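Long-range contact in porin (Acinetobacter baumannii AB307-0294, PDB 5DL7), which probably forms an outer-membrane channel of the OprD family through which small substrates, possibly including vanillate, pass into the periplasm: residues N339-M344 against L372-P377. Residues are numbered along the deposited sequence; the frame is centred on the assembly and turned at random.
Sequences NGLRFM and LGYKIP. With C8E ((hydroxyethyloxy)tri(ethyloxy)octane), chain F.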
ATOM      1  N   ASN A 339      -3.727  26.228   6.526  1.00 29.76           N
ATOM      2  CA  ASN A 339      -3.949  25.466   5.296  1.00 31.69           C
ATOM      3  C   ASN A 339      -2.692  24.644   4.933  1.00 30.75           C
ATOM      4  O   ASN A 339      -1.531  25.126   4.994  1.00 33.28           O
ATOM      5  CB  ASN A 339      -4.348  26.498   4.202  1.00 33.53           C
ATOM      6  CG  ASN A 339      -4.682  25.811   2.882  1.00 35.71           C
ATOM      7  OD1 ASN A 339      -5.202  24.754   2.866  1.00 38.09           O
ATOM      8  ND2 ASN A 339      -4.161  26.405   1.775  1.00 40.72           N
ATOM      9  N   GLY A 340      -2.990  23.391   4.578  1.00 33.22           N
ATOM     10  CA  GLY A 340      -2.059  22.283   4.312  1.00 32.85           C
ATOM     11  C   GLY A 340      -1.836  21.379   5.489  1.00 32.11           C
ATOM     12  O   GLY A 340      -1.333  20.298   5.335  1.00 30.93           O
ATOM     13  N   LEU A 341      -2.469  21.738   6.679  1.00 28.93           N
ATOM     14  CA  LEU A 341      -2.493  20.777   7.837  1.00 27.12           C
ATOM     15  C   LEU A 341      -3.689  19.903   7.779  1.00 26.69           C
ATOM     16  O   LEU A 341      -4.774  20.334   7.414  1.00 28.77           O
ATOM     17  CB  LEU A 341      -2.496  21.605   9.168  1.00 27.82           C
ATOM     18  CG  LEU A 341      -2.280  20.780  10.440  1.00 28.46           C
ATOM     19  CD1 LEU A 341      -0.804  20.336  10.466  1.00 29.74           C
ATOM     20  CD2 LEU A 341      -2.499  21.750  11.637  1.00 29.17           C
ATOM     21  N   ARG A 342      -3.471  18.630   8.112  1.00 28.14           N
ATOM     22  CA  ARG A 342      -4.460  17.562   8.225  1.00 27.83           C
ATOM     23  C   ARG A 342      -4.160  16.715   9.460  1.00 29.40           C
ATOM     24  O   ARG A 342      -2.981  16.473   9.760  1.00 30.56           O
ATOM     25  CB  ARG A 342      -4.506  16.597   7.025  1.00 32.58           C
ATOM     26  CG  ARG A 342      -5.045  17.296   5.793  1.00 38.81           C
ATOM     27  CD  ARG A 342      -5.107  16.329   4.566  1.00 48.54           C
ATOM     28  NE  ARG A 342      -5.984  17.052   3.612  1.00 53.23           N
ATOM     29  CZ  ARG A 342      -6.524  16.460   2.612  1.00 69.34           C
ATOM     30  NH1 ARG A 342      -7.357  17.140   1.810  1.00 75.97           N
ATOM     31  NH2 ARG A 342      -6.133  15.200   2.374  1.00 70.15           N
ATOM     32  N   PHE A 343      -5.199  16.391  10.173  1.00 27.78           N
ATOM     33  CA  PHE A 343      -5.127  15.502  11.342  1.00 27.45           C
ATOM     34  C   PHE A 343      -6.057  14.345  11.103  1.00 27.15           C
ATOM     35  O   PHE A 343      -7.167  14.500  10.653  1.00 28.27           O
ATOM     36  CB  PHE A 343      -5.550  16.262  12.613  1.00 28.62           C
ATOM     37  CG  PHE A 343      -5.718  15.389  13.813  1.00 27.86           C
ATOM     38  CD1 PHE A 343      -4.606  14.941  14.497  1.00 29.73           C
ATOM     39  CD2 PHE A 343      -6.935  15.027  14.241  1.00 27.42           C
ATOM     40  CE1 PHE A 343      -4.713  14.121  15.651  1.00 29.31           C
ATOM     41  CE2 PHE A 343      -7.050  14.243  15.386  1.00 28.24           C
ATOM     42  CZ  PHE A 343      -5.936  13.809  16.060  1.00 27.50           C
ATOM     43  N   MET A 344      -5.606  13.139  11.504  1.00 26.34           N
ATOM     44  CA  MET A 344      -6.414  11.959  11.571  1.00 23.84           C
ATOM     45  C   MET A 344      -6.040  11.199  12.834  1.00 25.24           C
ATOM     46  O   MET A 344      -4.951  11.062  13.221  1.00 26.07           O
ATOM     47  CB  MET A 344      -6.323  11.022  10.311  1.00 25.45           C
ATOM     48  CG  MET A 344      -7.325   9.936  10.215  1.00 28.33           C
ATOM     49  SD  MET A 344      -6.520   8.504  10.988  1.00 32.31           S
ATOM     50  CE  MET A 344      -5.131   7.928   9.729  1.00 34.27           C
ATOM     51  N   LEU A 372      -0.606  13.241  11.790  1.00 25.98           N
ATOM     52  CA  LEU A 372      -0.519  14.711  11.560  1.00 25.74           C
ATOM     53  C   LEU A 372       0.381  15.006  10.428  1.00 28.33           C
ATOM     54  O   LEU A 372       1.509  14.567  10.442  1.00 28.24           O
ATOM     55  CB  LEU A 372      -0.027  15.391  12.797  1.00 29.13           C
ATOM     56  CG  LEU A 372      -0.264  16.903  12.828  1.00 29.08           C
ATOM     57  CD1 LEU A 372      -1.688  17.309  12.784  1.00 31.02           C
ATOM     58  CD2 LEU A 372       0.464  17.416  14.038  1.00 33.51           C
ATOM     59  N   GLY A 373      -0.158  15.648   9.352  1.00 28.42           N
ATOM     60  CA  GLY A 373       0.632  15.946   8.131  1.00 31.26           C
ATOM     61  C   GLY A 373       0.478  17.407   7.767  1.00 33.07           C
ATOM     62  O   GLY A 373      -0.627  18.022   8.010  1.00 31.53           O
ATOM     63  N   TYR A 374       1.566  18.050   7.310  1.00 31.84           N
ATOM     64  CA  TYR A 374       1.561  19.396   6.892  1.00 32.42           C
ATOM     65  C   TYR A 374       2.305  19.558   5.591  1.00 36.53           C
ATOM     66  O   TYR A 374       3.472  19.087   5.497  1.00 38.20           O
ATOM     67  CB  TYR A 374       2.221  20.318   7.909  1.00 32.50           C
ATOM     68  CG  TYR A 374       2.234  21.763   7.540  1.00 36.07           C
ATOM     69  CD1 TYR A 374       1.042  22.471   7.306  1.00 34.85           C
ATOM     70  CD2 TYR A 374       3.412  22.448   7.410  1.00 39.10           C
ATOM     71  CE1 TYR A 374       1.049  23.767   6.888  1.00 32.89           C
ATOM     72  CE2 TYR A 374       3.366  23.781   6.985  1.00 40.25           C
ATOM     73  CZ  TYR A 374       2.165  24.383   6.765  1.00 34.99           C
ATOM     74  OH  TYR A 374       2.271  25.689   6.412  1.00 39.19           O
ATOM     75  N   LYS A 375       1.600  20.112   4.624  1.00 36.22           N
ATOM     76  CA  LYS A 375       2.240  20.465   3.323  1.00 42.41           C
ATOM     77  C   LYS A 375       2.141  21.925   3.063  1.00 41.57           C
ATOM     78  O   LYS A 375       1.086  22.461   3.037  1.00 40.85           O
ATOM     79  CB  LYS A 375       1.553  19.727   2.186  1.00 45.86           C
ATOM     80  CG  LYS A 375       1.510  18.224   2.064  1.00 54.08           C
ATOM     81  CD  LYS A 375       1.241  18.010   0.534  1.00 62.42           C
ATOM     82  CE  LYS A 375       1.575  19.291  -0.263  1.00 64.14           C
ATOM     83  NZ  LYS A 375       2.160  19.049  -1.587  1.00 77.50           N
ATOM     84  N   ILE A 376       3.275  22.572   2.903  1.00 41.51           N
ATOM     85  CA  ILE A 376       3.334  23.980   2.745  1.00 45.22           C
ATOM     86  C   ILE A 376       2.551  24.441   1.446  1.00 49.19           C
ATOM     87  O   ILE A 376       2.766  23.906   0.426  1.00 49.05           O
ATOM     88  CB  ILE A 376       4.805  24.467   2.697  1.00 48.90           C
ATOM     89  CG1 ILE A 376       5.352  24.318   4.061  1.00 50.95           C
ATOM     90  CG2 ILE A 376       4.941  25.913   2.194  1.00 53.29           C
ATOM     91  CD1 ILE A 376       6.827  24.389   4.180  1.00 60.49           C
ATOM     92  N   PRO A 377       1.545  25.375   1.590  1.00 47.56           N
ATOM     93  CA  PRO A 377       0.591  25.547   0.494  1.00 50.04           C
ATOM     94  C   PRO A 377       1.077  26.663  -0.505  1.00 55.69           C
ATOM     95  O   PRO A 377       0.637  26.593  -1.646  1.00 66.43           O
ATOM     96  CB  PRO A 377      -0.699  26.008   1.219  1.00 49.95           C
ATOM     97  CG  PRO A 377      -0.199  26.688   2.433  1.00 46.90           C
ATOM     98  CD  PRO A 377       0.948  25.799   2.864  1.00 45.61           C
TER
HETATM   99  C1  C8E F 505      -1.159  23.044  15.319  1.00 56.96           C
HETATM  100  C2  C8E F 505      -2.467  22.296  15.578  1.00 46.99           C
HETATM  101  C3  C8E F 505      -2.348  20.750  15.577  1.00 50.84           C
HETATM  102  C4  C8E F 505      -3.712  20.178  15.984  1.00 50.29           C
HETATM  103  C5  C8E F 505      -3.858  18.677  16.040  1.00 42.27           C
HETATM  104  C6  C8E F 505      -5.031  18.175  16.806  1.00 38.48           C
HETATM  105  C7  C8E F 505      -6.260  18.387  16.040  1.00 29.00           C
HETATM  106  C8  C8E F 505      -7.358  17.758  16.718  1.00 37.30           C
HETATM  107  O9  C8E F 505      -8.121  18.346  15.694  1.00 38.98           O
HETATM  108  C10 C8E F 505      -9.488  18.572  15.410  1.00 39.62           C
HETATM  109  C11 C8E F 505      -9.421  20.030  15.182  1.00 34.22           C
HETATM  110  O12 C8E F 505     -10.588  20.766  14.732  1.00 48.35           O
HETATM  111  C13 C8E F 505     -11.282  21.661  15.685  1.00 44.70           C
HETATM  112  C14 C8E F 505     -12.020  22.819  14.998  1.00 47.39           C
HETATM  113  O15 C8E F 505     -13.483  22.864  15.183  1.00 54.29           O
HETATM  114  C16 C8E F 505     -14.173  23.698  14.223  1.00 44.19           C
HETATM  115  C17 C8E F 505     -15.717  23.531  14.263  1.00 54.01           C
HETATM  116  O18 C8E F 505     -16.490  22.920  13.196  1.00 63.65           O
HETATM  117  C19 C8E F 505     -16.413  23.503  11.853  1.00 61.94           C
HETATM  118  C20 C8E F 505     -14.953  23.777  11.418  1.00 56.47           C
HETATM  119  O21 C8E F 505     -14.489  23.677  10.070  1.00 44.26           O
HETATM  120  O   HOH W   1      -0.201  27.013   6.069  1.00 32.60           O
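Two neighbouring strands of the outer-membrane beta-barrel, 341-353 and 363-375, form an antiparallel hairpin, and Leu341, Arg342 and Phe343 pair with Tyr374, Gly373 and Leu372 at its open end. The short strand axes run at 166° to each other. Arg342 and Gly373 form the hydrogen-bonded pair: Arg342 N reaches Gly373 O at 2.9 Å, and Gly373 N returns to Arg342 O at 3.0 Å. Lys375 N also bonds to Gly340 O, from well above the carbonyl plane (55°), just before strand 341-353 begins.

Leu341, Phe343, Leu372 and Tyr374 share the face that meets detergent, consistent with a membrane-facing wall. The first torsion of Leu341 (chi1 -170°) turns CG away from its backbone N, and from there the two methyls diverge, CD1 to Leu372 CD1 (3.9 Å) and CD2 to C8E C2. The same detergent lies over one face of the Phe343 ring, C8 being 3.7 Å from CD2, and Leu372 CD1 sits at the ring's edge. Beyond the strands, a water accepts from Tyr374 OH at 2.8 Å, and Asn339 ND2 lies 3.5 Å from Pro377 CB, the two side chains sliding past each other in opposite directions.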